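Local coordinates for YkuI protein (PDB 2BAS) that binds the bacterial second messenger cyclic di-GMP and is probably a phosphodiesterase that cleaves it, at residues A[33-38]-A[89-94]; A[97-102]-A[261-266]; A[233-238]-A[254-259]; A[334-339]-A[413-418]. One frame throughout, in Å; residues are numbered along the deposited sequence.

Contact 1: A[33-38]-A[89-94]; sequences TNIDDV and DNRIIR
The guanidinium of Arg91 has Ile35 over one face and Asp36 at its edge. On the covered face lie both the carbonyl O and the side chain of Ile35, with CG1 4.0 Å above the plane and displaced toward the rim. The branch methyl comes closer to a single nitrogen, Ile35 CG2 being 3.4 Å from Arg91 NH1. At the edge, Arg91 NH2 donates to Asp36 OD1 over 2.8 Å, a salt bridge with a nearly straight N-H...O angle of 171°. OD1 lies almost exactly in the guanidinium plane and accepts on its anti lone pair, while the carboxylate is turned 36° out of that plane. Arg91 reaches this place by curling: CG is anti to the backbone N, and the chain then bends at both chi2 and chi3. These residues join the turn between helix 28-33 and strand 38-47 to helix 82-100, in the EAL domain, a modified TIM barrel whose first strand runs antiparallel to its neighbours. Deeper in, Val38 CG1 meets Ile92 CG1 at 3.5 Å, the two buried side chains crossing at about a right angle. Ile92 also packs on Phe75, and Val38 O accepts from Gln95 NE2 one helical turn further along.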
# COMPACT_ATOMS: atom_id res chain seq x y z
N THR A 33 -12.88 11.53 -43.81
CA THR A 33 -13.86 11.64 -44.88
C THR A 33 -14.82 10.44 -44.90
O THR A 33 -15.91 10.52 -45.48
CB THR A 33 -13.23 11.92 -46.26
OG1 THR A 33 -12.10 11.05 -46.46
CG2 THR A 33 -12.76 13.37 -46.34
N ASN A 34 -14.43 9.33 -44.27
CA ASN A 34 -15.32 8.18 -44.12
C ASN A 34 -15.92 8.09 -42.71
O ASN A 34 -16.19 7.00 -42.19
CB ASN A 34 -14.60 6.88 -44.48
CG ASN A 34 -14.29 6.78 -45.96
OD1 ASN A 34 -15.19 6.69 -46.79
ND2 ASN A 34 -13.01 6.79 -46.29
N ILE A 35 -16.13 9.25 -42.10
CA ILE A 35 -16.63 9.33 -40.73
C ILE A 35 -17.90 8.50 -40.50
O ILE A 35 -18.19 8.12 -39.37
CB ILE A 35 -16.81 10.80 -40.28
CG1 ILE A 35 -16.93 10.90 -38.75
CG2 ILE A 35 -17.97 11.48 -41.01
CD1 ILE A 35 -16.71 12.31 -38.20
N ASP A 36 -18.63 8.20 -41.57
CA ASP A 36 -19.86 7.40 -41.49
C ASP A 36 -19.65 5.89 -41.26
O ASP A 36 -20.51 5.23 -40.66
CB ASP A 36 -20.73 7.63 -42.73
CG ASP A 36 -21.17 9.07 -42.87
OD1 ASP A 36 -21.52 9.70 -41.84
OD2 ASP A 36 -21.17 9.59 -44.01
N ASP A 37 -18.52 5.34 -41.72
CA ASP A 37 -18.21 3.91 -41.53
C ASP A 37 -17.81 3.61 -40.08
O ASP A 37 -17.85 2.46 -39.64
CB ASP A 37 -17.09 3.47 -42.47
CG ASP A 37 -17.50 3.47 -43.94
OD1 ASP A 37 -18.68 3.17 -44.25
OD2 ASP A 37 -16.63 3.76 -44.79
N VAL A 38 -17.41 4.66 -39.37
CA VAL A 38 -17.00 4.57 -37.97
C VAL A 38 -18.11 3.97 -37.09
O VAL A 38 -19.29 4.27 -37.29
CB VAL A 38 -16.57 5.97 -37.45
CG1 VAL A 38 -16.61 6.04 -35.95
CG2 VAL A 38 -15.19 6.32 -37.98
N ASP A 89 -14.64 10.95 -31.90
CA ASP A 89 -15.05 10.49 -30.58
C ASP A 89 -16.55 10.66 -30.34
O ASP A 89 -17.22 9.73 -29.90
CB ASP A 89 -14.26 11.22 -29.50
CG ASP A 89 -14.41 10.61 -28.13
OD1 ASP A 89 -14.27 9.36 -28.00
OD2 ASP A 89 -14.66 11.39 -27.18
N ASN A 90 -17.07 11.84 -30.66
CA ASN A 90 -18.50 12.12 -30.54
C ASN A 90 -19.40 11.18 -31.36
O ASN A 90 -20.46 10.76 -30.90
CB ASN A 90 -18.79 13.60 -30.86
CG ASN A 90 -18.31 14.55 -29.75
OD1 ASN A 90 -18.14 14.16 -28.59
ND2 ASN A 90 -18.09 15.81 -30.11
N ARG A 91 -18.97 10.84 -32.57
CA ARG A 91 -19.74 9.92 -33.39
C ARG A 91 -19.83 8.56 -32.69
O ARG A 91 -20.93 8.03 -32.49
CB ARG A 91 -19.16 9.80 -34.81
CG ARG A 91 -20.01 8.97 -35.80
CD ARG A 91 -21.30 9.68 -36.19
NE ARG A 91 -21.04 10.79 -37.10
CZ ARG A 91 -21.13 10.72 -38.42
NH1 ARG A 91 -20.86 11.79 -39.16
NH2 ARG A 91 -21.50 9.60 -39.02
N ILE A 92 -18.69 8.02 -32.29
CA ILE A 92 -18.67 6.73 -31.61
C ILE A 92 -19.55 6.69 -30.36
O ILE A 92 -20.39 5.81 -30.24
CB ILE A 92 -17.23 6.32 -31.21
CG1 ILE A 92 -16.36 6.17 -32.45
CG2 ILE A 92 -17.23 5.03 -30.39
CD1 ILE A 92 -14.87 6.20 -32.11
N ILE A 93 -19.36 7.65 -29.45
CA ILE A 93 -20.11 7.71 -28.18
C ILE A 93 -21.62 7.72 -28.39
O ILE A 93 -22.34 6.93 -27.76
CB ILE A 93 -19.72 8.94 -27.33
CG1 ILE A 93 -18.22 8.94 -27.02
CG2 ILE A 93 -20.49 8.95 -26.02
CD1 ILE A 93 -17.68 10.29 -26.55
N ARG A 94 -22.10 8.60 -29.27
CA ARG A 94 -23.52 8.71 -29.57
C ARG A 94 -24.14 7.43 -30.11
O ARG A 94 -25.22 7.03 -29.69
CB ARG A 94 -23.78 9.89 -30.50
CG ARG A 94 -23.59 11.23 -29.83
CD ARG A 94 -23.66 12.38 -30.82
NE ARG A 94 -23.31 13.63 -30.14
CZ ARG A 94 -24.17 14.40 -29.48
NH1 ARG A 94 -25.47 14.10 -29.42
NH2 ARG A 94 -23.73 15.50 -28.89

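Contact 2: A[97-102]-A[261-266]; sequences LDRFLE and SETFLE
Arg99 NH1 faces three groups of the 261-266 loop: the methyl Thr263 CG2 at 3.5 Å, with Phe264 N and Glu262 O further off. None of them bonds to it, so the evidence here is for van der Waals contact. Thr263 CG2 lies at the edge of the guanidinium, near its plane. Phe264 takes one face, its CG 3.8 Å above the plane but offset toward the rim, and the two planes stand 54° apart. The arginine chain leaves with CG anti to the backbone N (chi1 177°) and bends at chi2, which lays it along the phenyl ring in the opposite sense, with Arg99 CG 3.6 Å from Phe264 CE1. Replaced by an alanine, Arg99 would probably leave this flank of the Phe264 ring uncovered and the Thr263 methyl without its neighbour. The contact joins the C-terminal end of helix 82-100 to the loop that leaves strand 249-252 of the EAL barrel and runs on toward the long helix 271-311. At the tip of the ring, Phe264 CZ sits 3.7 Å above the centre of the Phe100 ring. The planes meet obliquely, at 48°, with centroids 5.0 Å apart. Phe264 further stacks on Tyr56 and meets Tyr42 edge-to-face, forming an aromatic cluster, while Phe100 continues inward onto Ile109 and Val58.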
# COMPACT_ATOMS: atom_id res chain seq x y z
N LEU A 97 -24.31 5.02 -27.01
CA LEU A 97 -25.36 5.32 -26.04
C LEU A 97 -26.73 5.04 -26.65
O LEU A 97 -27.69 4.73 -25.94
CB LEU A 97 -25.26 6.75 -25.48
CG LEU A 97 -24.01 7.16 -24.70
CD1 LEU A 97 -24.20 8.49 -24.01
CD2 LEU A 97 -23.57 6.12 -23.68
N ASP A 98 -26.82 5.14 -27.98
CA ASP A 98 -28.02 4.73 -28.69
C ASP A 98 -28.25 3.22 -28.51
O ASP A 98 -29.36 2.79 -28.18
CB ASP A 98 -27.97 5.12 -30.19
CG ASP A 98 -28.19 6.61 -30.43
OD1 ASP A 98 -28.22 7.41 -29.47
OD2 ASP A 98 -28.34 7.01 -31.61
N ARG A 99 -27.19 2.43 -28.69
CA ARG A 99 -27.29 0.98 -28.52
C ARG A 99 -27.69 0.61 -27.09
O ARG A 99 -28.56 -0.24 -26.90
CB ARG A 99 -25.98 0.28 -28.93
CG ARG A 99 -25.94 -1.23 -28.73
CD ARG A 99 -26.98 -1.97 -29.55
NE ARG A 99 -27.49 -3.14 -28.83
CZ ARG A 99 -27.15 -4.41 -29.08
NH1 ARG A 99 -26.32 -4.70 -30.07
NH2 ARG A 99 -27.67 -5.39 -28.35
N PHE A 100 -27.08 1.28 -26.11
CA PHE A 100 -27.42 1.08 -24.69
C PHE A 100 -28.90 1.37 -24.38
O PHE A 100 -29.52 0.64 -23.60
CB PHE A 100 -26.52 1.91 -23.77
CG PHE A 100 -25.18 1.27 -23.49
CD1 PHE A 100 -24.03 1.72 -24.13
CD2 PHE A 100 -25.07 0.23 -22.57
CE1 PHE A 100 -22.78 1.13 -23.86
CE2 PHE A 100 -23.83 -0.36 -22.29
CZ PHE A 100 -22.69 0.09 -22.94
N LEU A 101 -29.46 2.41 -25.00
CA LEU A 101 -30.87 2.77 -24.81
C LEU A 101 -31.84 1.62 -25.13
O LEU A 101 -33.01 1.68 -24.77
CB LEU A 101 -31.25 4.01 -25.64
CG LEU A 101 -31.01 5.45 -25.19
CD1 LEU A 101 -31.51 6.40 -26.27
CD2 LEU A 101 -31.69 5.77 -23.86
N GLU A 102 -31.34 0.59 -25.81
CA GLU A 102 -32.13 -0.58 -26.18
C GLU A 102 -31.93 -1.74 -25.22
O GLU A 102 -32.85 -2.53 -24.99
CB GLU A 102 -31.82 -1.03 -27.61
CG GLU A 102 -31.97 0.06 -28.69
CD GLU A 102 -33.36 0.68 -28.76
OE1 GLU A 102 -34.36 -0.07 -28.81
OE2 GLU A 102 -33.44 1.92 -28.79
N SER A 261 -16.70 -7.53 -29.34
CA SER A 261 -17.60 -7.69 -30.47
C SER A 261 -18.52 -6.49 -30.62
O SER A 261 -18.52 -5.58 -29.79
CB SER A 261 -18.42 -8.99 -30.38
OG SER A 261 -19.44 -8.90 -29.40
N GLU A 262 -19.29 -6.49 -31.71
CA GLU A 262 -20.18 -5.40 -32.03
C GLU A 262 -21.56 -5.54 -31.39
O GLU A 262 -22.40 -4.63 -31.50
CB GLU A 262 -20.33 -5.28 -33.56
CG GLU A 262 -20.84 -6.54 -34.27
CD GLU A 262 -19.75 -7.55 -34.66
OE1 GLU A 262 -18.86 -7.85 -33.82
OE2 GLU A 262 -19.80 -8.04 -35.81
N THR A 263 -21.79 -6.66 -30.70
CA THR A 263 -23.10 -6.95 -30.13
C THR A 263 -23.05 -7.35 -28.66
O THR A 263 -22.13 -8.03 -28.22
CB THR A 263 -23.84 -8.07 -30.92
OG1 THR A 263 -23.52 -7.98 -32.31
CG2 THR A 263 -25.35 -7.95 -30.74
N PHE A 264 -24.06 -6.91 -27.91
CA PHE A 264 -24.20 -7.31 -26.52
C PHE A 264 -24.47 -8.80 -26.42
O PHE A 264 -25.11 -9.39 -27.30
CB PHE A 264 -25.29 -6.50 -25.82
CG PHE A 264 -24.98 -5.04 -25.67
CD1 PHE A 264 -26.00 -4.10 -25.64
CD2 PHE A 264 -23.66 -4.59 -25.59
CE1 PHE A 264 -25.72 -2.74 -25.51
CE2 PHE A 264 -23.38 -3.24 -25.46
CZ PHE A 264 -24.41 -2.31 -25.42
N LEU A 265 -23.96 -9.40 -25.35
CA LEU A 265 -24.05 -10.82 -25.12
C LEU A 265 -25.18 -11.10 -24.15
O LEU A 265 -25.74 -10.18 -23.56
CB LEU A 265 -22.74 -11.31 -24.50
CG LEU A 265 -21.43 -10.97 -25.21
CD1 LEU A 265 -20.27 -11.32 -24.33
CD2 LEU A 265 -21.33 -11.71 -26.55
N GLU A 266 -25.51 -12.38 -23.98
CA GLU A 266 -26.42 -12.80 -22.93
C GLU A 266 -25.73 -12.47 -21.60
O GLU A 266 -24.52 -12.65 -21.46
CB GLU A 266 -26.71 -14.31 -23.02
CG GLU A 266 -27.42 -14.75 -24.31
CD GLU A 266 -26.62 -14.46 -25.59
OE1 GLU A 266 -25.35 -14.41 -25.50
OE2 GLU A 266 -27.26 -14.28 -26.67

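Contact 3: A[233-238]-A[254-259]; sequences EDIEAN and GYYLVS
Tyr256 lays one ring face against the backbone of the 233-238 loop: Ala237 O is 3.5 Å above the ring plane, and Asn238 N lies over the same face, both toward the rim. The ring is placed by a CG anti to the backbone N (chi1 -174°). Tyr255 is turned differently. It runs beside Glu236 in the same direction and offers its edge, CD2 lying 3.9 Å from Glu236 OE1 with ring and carboxylate planes 65° apart; OE2 of that glutamate pairs with Lys204. Between the two tyrosines the backbones lock, Tyr256 N donating to Ile235 O over 3.0 Å at 155°. The same oxygen takes a CA-H...O contact from Gly254, where a CB would clash with it. With an alanine here in place of Tyr256, Ala237 O would probably lose the ring beneath it, Glu277 its hydroxyl partner and Arg273 its cation-pi contact. Strands 229-233 and 249-252 are parallel neighbours joined through helix 238-246, a beta-alpha-beta crossover, and the contact ties together the loops following them; Ile235 and Tyr256 both pack on Leu241 of that helix, and Tyr256 reaches Glu277 on helix 271-311.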
# COMPACT_ATOMS: atom_id res chain seq x y z
N GLU A 233 -7.98 -5.68 -15.87
CA GLU A 233 -8.14 -5.76 -17.32
C GLU A 233 -6.94 -6.45 -17.98
O GLU A 233 -5.95 -6.76 -17.32
CB GLU A 233 -8.38 -4.36 -17.94
CG GLU A 233 -7.21 -3.40 -17.88
CD GLU A 233 -7.38 -2.20 -18.80
OE1 GLU A 233 -7.37 -2.38 -20.05
OE2 GLU A 233 -7.51 -1.07 -18.28
N ASP A 234 -7.04 -6.66 -19.29
CA ASP A 234 -6.05 -7.40 -20.09
C ASP A 234 -5.77 -8.81 -19.56
O ASP A 234 -4.63 -9.26 -19.56
CB ASP A 234 -4.76 -6.59 -20.26
CG ASP A 234 -4.89 -5.47 -21.29
OD1 ASP A 234 -5.67 -5.60 -22.26
OD2 ASP A 234 -4.19 -4.44 -21.13
N ILE A 235 -6.82 -9.49 -19.10
CA ILE A 235 -6.74 -10.88 -18.70
C ILE A 235 -6.79 -11.74 -19.96
O ILE A 235 -7.81 -11.79 -20.66
CB ILE A 235 -7.89 -11.27 -17.75
CG1 ILE A 235 -7.78 -10.51 -16.43
CG2 ILE A 235 -7.88 -12.76 -17.48
CD1 ILE A 235 -9.05 -10.49 -15.63
N GLU A 236 -5.69 -12.41 -20.25
CA GLU A 236 -5.58 -13.20 -21.47
C GLU A 236 -4.95 -14.58 -21.26
O GLU A 236 -4.45 -15.20 -22.20
CB GLU A 236 -4.84 -12.41 -22.55
CG GLU A 236 -3.43 -11.97 -22.21
CD GLU A 236 -2.78 -11.20 -23.34
OE1 GLU A 236 -3.30 -10.12 -23.72
OE2 GLU A 236 -1.74 -11.66 -23.86
N ALA A 237 -4.99 -15.07 -20.01
CA ALA A 237 -4.50 -16.41 -19.66
C ALA A 237 -5.16 -16.87 -18.37
O ALA A 237 -6.01 -16.17 -17.81
CB ALA A 237 -2.97 -16.41 -19.52
N ASN A 238 -4.78 -18.04 -17.89
CA ASN A 238 -5.38 -18.57 -16.68
C ASN A 238 -4.81 -17.96 -15.40
O ASN A 238 -5.56 -17.52 -14.52
CB ASN A 238 -5.28 -20.08 -16.64
CG ASN A 238 -6.36 -20.71 -15.79
OD1 ASN A 238 -7.49 -20.22 -15.76
ND2 ASN A 238 -6.02 -21.80 -15.11
N GLY A 254 -11.00 -9.11 -20.43
CA GLY A 254 -9.92 -9.56 -21.30
C GLY A 254 -10.28 -10.62 -22.34
O GLY A 254 -11.39 -11.20 -22.33
N TYR A 255 -9.33 -10.89 -23.25
CA TYR A 255 -9.47 -11.95 -24.26
C TYR A 255 -9.85 -13.28 -23.64
O TYR A 255 -10.71 -13.99 -24.18
CB TYR A 255 -8.19 -12.12 -25.08
CG TYR A 255 -7.84 -10.93 -25.94
CD1 TYR A 255 -8.66 -10.53 -27.00
CD2 TYR A 255 -6.68 -10.19 -25.70
CE1 TYR A 255 -8.35 -9.42 -27.79
CE2 TYR A 255 -6.35 -9.08 -26.50
CZ TYR A 255 -7.19 -8.70 -27.54
OH TYR A 255 -6.87 -7.61 -28.32
N TYR A 256 -9.23 -13.62 -22.51
CA TYR A 256 -9.47 -14.90 -21.85
C TYR A 256 -10.95 -15.07 -21.52
O TYR A 256 -11.49 -16.16 -21.67
CB TYR A 256 -8.62 -15.08 -20.58
CG TYR A 256 -8.75 -16.46 -19.97
CD1 TYR A 256 -8.13 -17.56 -20.56
CD2 TYR A 256 -9.50 -16.66 -18.82
CE1 TYR A 256 -8.27 -18.83 -20.01
CE2 TYR A 256 -9.64 -17.92 -18.26
CZ TYR A 256 -9.02 -19.01 -18.87
OH TYR A 256 -9.14 -20.27 -18.32
N LEU A 257 -11.59 -13.99 -21.08
CA LEU A 257 -13.01 -14.02 -20.76
C LEU A 257 -13.85 -13.92 -22.03
O LEU A 257 -14.49 -14.89 -22.42
CB LEU A 257 -13.38 -12.94 -19.76
CG LEU A 257 -12.67 -13.02 -18.41
CD1 LEU A 257 -13.01 -11.82 -17.58
CD2 LEU A 257 -13.03 -14.29 -17.66
N VAL A 258 -13.84 -12.75 -22.67
CA VAL A 258 -14.60 -12.50 -23.90
C VAL A 258 -13.94 -11.39 -24.72
O VAL A 258 -13.73 -10.29 -24.23
CB VAL A 258 -16.09 -12.13 -23.61
CG1 VAL A 258 -16.77 -11.63 -24.86
CG2 VAL A 258 -16.86 -13.33 -23.09
N SER A 259 -13.61 -11.70 -25.97
CA SER A 259 -13.06 -10.73 -26.92
C SER A 259 -14.06 -9.60 -27.28
O SER A 259 -15.26 -9.73 -27.01
CB SER A 259 -12.66 -11.44 -28.24
OG SER A 259 -13.82 -11.95 -28.88

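Contact 4: A[334-339]-A[413-418]; sequences FRIYMC and MYLFID
An ion pair is buried on the face of two central strands: Arg335 NH2 donates to Asp418 OD2 over 2.7 Å. The oxygen lies near the guanidinium plane and uses its anti lone pair, but the bond is bent to 142° and the two flat groups stand 76° apart. Arg335 has further acid partners in Glu397 and Asp395; the other oxygen, Asp418 OD1, bonds Thr404 and accepts from a water that also bonds Tyr337 OH. On the same face Tyr337 places CG between its backbone N and carbonyl carbon (chi1 63°), tipping the ring toward the partner strand. Phe416 CB sits 3.9 Å from the Tyr337 ring centroid, over the face, a CH-pi contact. The two rings themselves are nearly parallel but slid so far that they barely overlap. Further along, Cys339 SG approaches Phe416 CE1 obliquely at 3.8 Å. Tyr337-Phe416 and Cys339-Tyr414 are antiparallel hydrogen-bonded pairs. The other face is apolar, with Ile336 CG2 3.8 Å from Leu415 CD1 and selenomethionine Met338 beside it. Helix 318-328 covers that face through Phe321, Leu325 and Ala326, while strands 349-353 and 401-409 flank the pair in a six-stranded antiparallel sheet, consistent with a PAS-like domain.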
# COMPACT_ATOMS: atom_id res chain seq x y z
N PHE A 334 17.69 -17.86 12.90
CA PHE A 334 18.97 -17.14 12.74
C PHE A 334 19.01 -15.92 13.67
O PHE A 334 20.05 -15.31 13.85
CB PHE A 334 19.24 -16.74 11.27
CG PHE A 334 18.43 -15.57 10.80
CD1 PHE A 334 18.98 -14.28 10.79
CD2 PHE A 334 17.11 -15.74 10.37
CE1 PHE A 334 18.24 -13.19 10.36
CE2 PHE A 334 16.36 -14.66 9.94
CZ PHE A 334 16.92 -13.38 9.94
N ARG A 335 17.89 -15.61 14.29
CA ARG A 335 17.86 -14.55 15.32
C ARG A 335 16.79 -14.85 16.36
O ARG A 335 15.67 -15.25 16.01
CB ARG A 335 17.62 -13.17 14.71
CG ARG A 335 18.06 -12.05 15.62
CD ARG A 335 17.55 -10.71 15.16
NE ARG A 335 18.31 -10.15 14.04
CZ ARG A 335 17.89 -10.12 12.78
NH1 ARG A 335 18.64 -9.56 11.84
NH2 ARG A 335 16.71 -10.65 12.46
N ILE A 336 17.17 -14.68 17.63
CA ILE A 336 16.25 -14.85 18.77
C ILE A 336 16.48 -13.73 19.80
O ILE A 336 17.63 -13.39 20.10
CB ILE A 336 16.40 -16.24 19.44
CG1 ILE A 336 16.27 -17.34 18.38
CG2 ILE A 336 15.36 -16.45 20.56
CD1 ILE A 336 16.41 -18.76 18.91
N TYR A 337 15.39 -13.17 20.34
CA TYR A 337 15.41 -12.12 21.37
C TYR A 337 14.05 -12.04 22.09
O TYR A 337 13.05 -12.56 21.58
CB TYR A 337 15.77 -10.75 20.75
CG TYR A 337 14.77 -10.22 19.73
CD1 TYR A 337 13.81 -9.27 20.08
CD2 TYR A 337 14.79 -10.69 18.44
CE1 TYR A 337 12.89 -8.80 19.12
CE2 TYR A 337 13.89 -10.25 17.49
CZ TYR A 337 12.94 -9.31 17.82
OH TYR A 337 12.08 -8.90 16.83
N MSE A 338 14.02 -11.37 23.25
CA MSE A 338 12.81 -11.19 24.07
C MSE A 338 12.47 -9.73 24.37
O MSE A 338 13.38 -8.91 24.56
CB MSE A 338 12.98 -11.91 25.42
CG MSE A 338 12.68 -13.39 25.43
SE MSE A 338 13.44 -14.31 27.01
CE MSE A 338 12.63 -13.24 28.53
N CYS A 339 11.18 -9.42 24.46
CA CYS A 339 10.69 -8.07 24.77
C CYS A 339 9.57 -8.09 25.81
O CYS A 339 8.90 -9.11 25.96
CB CYS A 339 10.12 -7.41 23.50
SG CYS A 339 11.23 -7.22 22.09
N MSE A 413 6.16 -11.69 29.17
CA MSE A 413 7.38 -11.56 28.37
C MSE A 413 7.11 -12.14 27.00
O MSE A 413 6.19 -12.93 26.83
CB MSE A 413 8.57 -12.26 29.04
CG MSE A 413 9.10 -11.54 30.25
SE MSE A 413 10.40 -12.63 31.25
CE MSE A 413 10.60 -11.52 32.92
N TYR A 414 7.88 -11.74 26.00
CA TYR A 414 7.61 -12.19 24.66
C TYR A 414 8.88 -12.59 23.95
O TYR A 414 9.91 -11.93 24.05
CB TYR A 414 6.78 -11.14 23.88
CG TYR A 414 5.48 -10.87 24.58
CD1 TYR A 414 5.37 -9.85 25.52
CD2 TYR A 414 4.37 -11.67 24.35
CE1 TYR A 414 4.17 -9.63 26.21
CE2 TYR A 414 3.16 -11.46 25.03
CZ TYR A 414 3.07 -10.43 25.95
OH TYR A 414 1.88 -10.22 26.62
N LEU A 415 8.78 -13.70 23.22
CA LEU A 415 9.90 -14.32 22.58
C LEU A 415 9.73 -14.18 21.07
O LEU A 415 8.62 -14.38 20.54
CB LEU A 415 9.95 -15.78 23.00
CG LEU A 415 10.95 -16.78 22.39
CD1 LEU A 415 12.38 -16.51 22.88
CD2 LEU A 415 10.50 -18.19 22.77
N PHE A 416 10.81 -13.83 20.39
CA PHE A 416 10.77 -13.67 18.96
C PHE A 416 11.86 -14.51 18.33
O PHE A 416 13.02 -14.47 18.76
CB PHE A 416 10.88 -12.20 18.60
CG PHE A 416 9.79 -11.36 19.20
CD1 PHE A 416 9.95 -10.80 20.47
CD2 PHE A 416 8.60 -11.17 18.52
CE1 PHE A 416 8.95 -10.05 21.04
CE2 PHE A 416 7.59 -10.42 19.08
CZ PHE A 416 7.76 -9.86 20.34
N ILE A 417 11.45 -15.33 17.36
CA ILE A 417 12.34 -16.22 16.64
C ILE A 417 12.20 -15.94 15.15
O ILE A 417 11.14 -16.18 14.58
CB ILE A 417 11.98 -17.68 16.90
CG1 ILE A 417 12.04 -18.00 18.40
CG2 ILE A 417 12.89 -18.57 16.12
CD1 ILE A 417 11.38 -19.33 18.76
N ASP A 418 13.25 -15.43 14.53
CA ASP A 418 13.25 -15.14 13.09
C ASP A 418 13.69 -16.37 12.33
O ASP A 418 14.68 -16.99 12.70
CB ASP A 418 14.16 -13.94 12.77
CG ASP A 418 13.65 -12.62 13.37
OD1 ASP A 418 12.44 -12.53 13.73
OD2 ASP A 418 14.45 -11.66 13.48
O HOH W 1 11.41 -10.26 14.22

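From the N terminus, contact 1 closes the first loop, bringing the turn before strand 38-47 back onto helix 82-100. Contact 2 opens on the same helix just beyond, their centres 16 Å apart, and closes a far larger loop that spans most of the EAL barrel. Contact 3 is nested inside that loop and joins the loops that follow two late barrel strands; it touches contact 2 directly, Leu265 CD1 lying 3.6 Å from Val258 CG1. Beyond helix 271-311, contact 4 stands in series, pairing the first and last strands of the C-terminal sheet. Its centre is about 47 Å from that of contact 3, and none of the contacts cross.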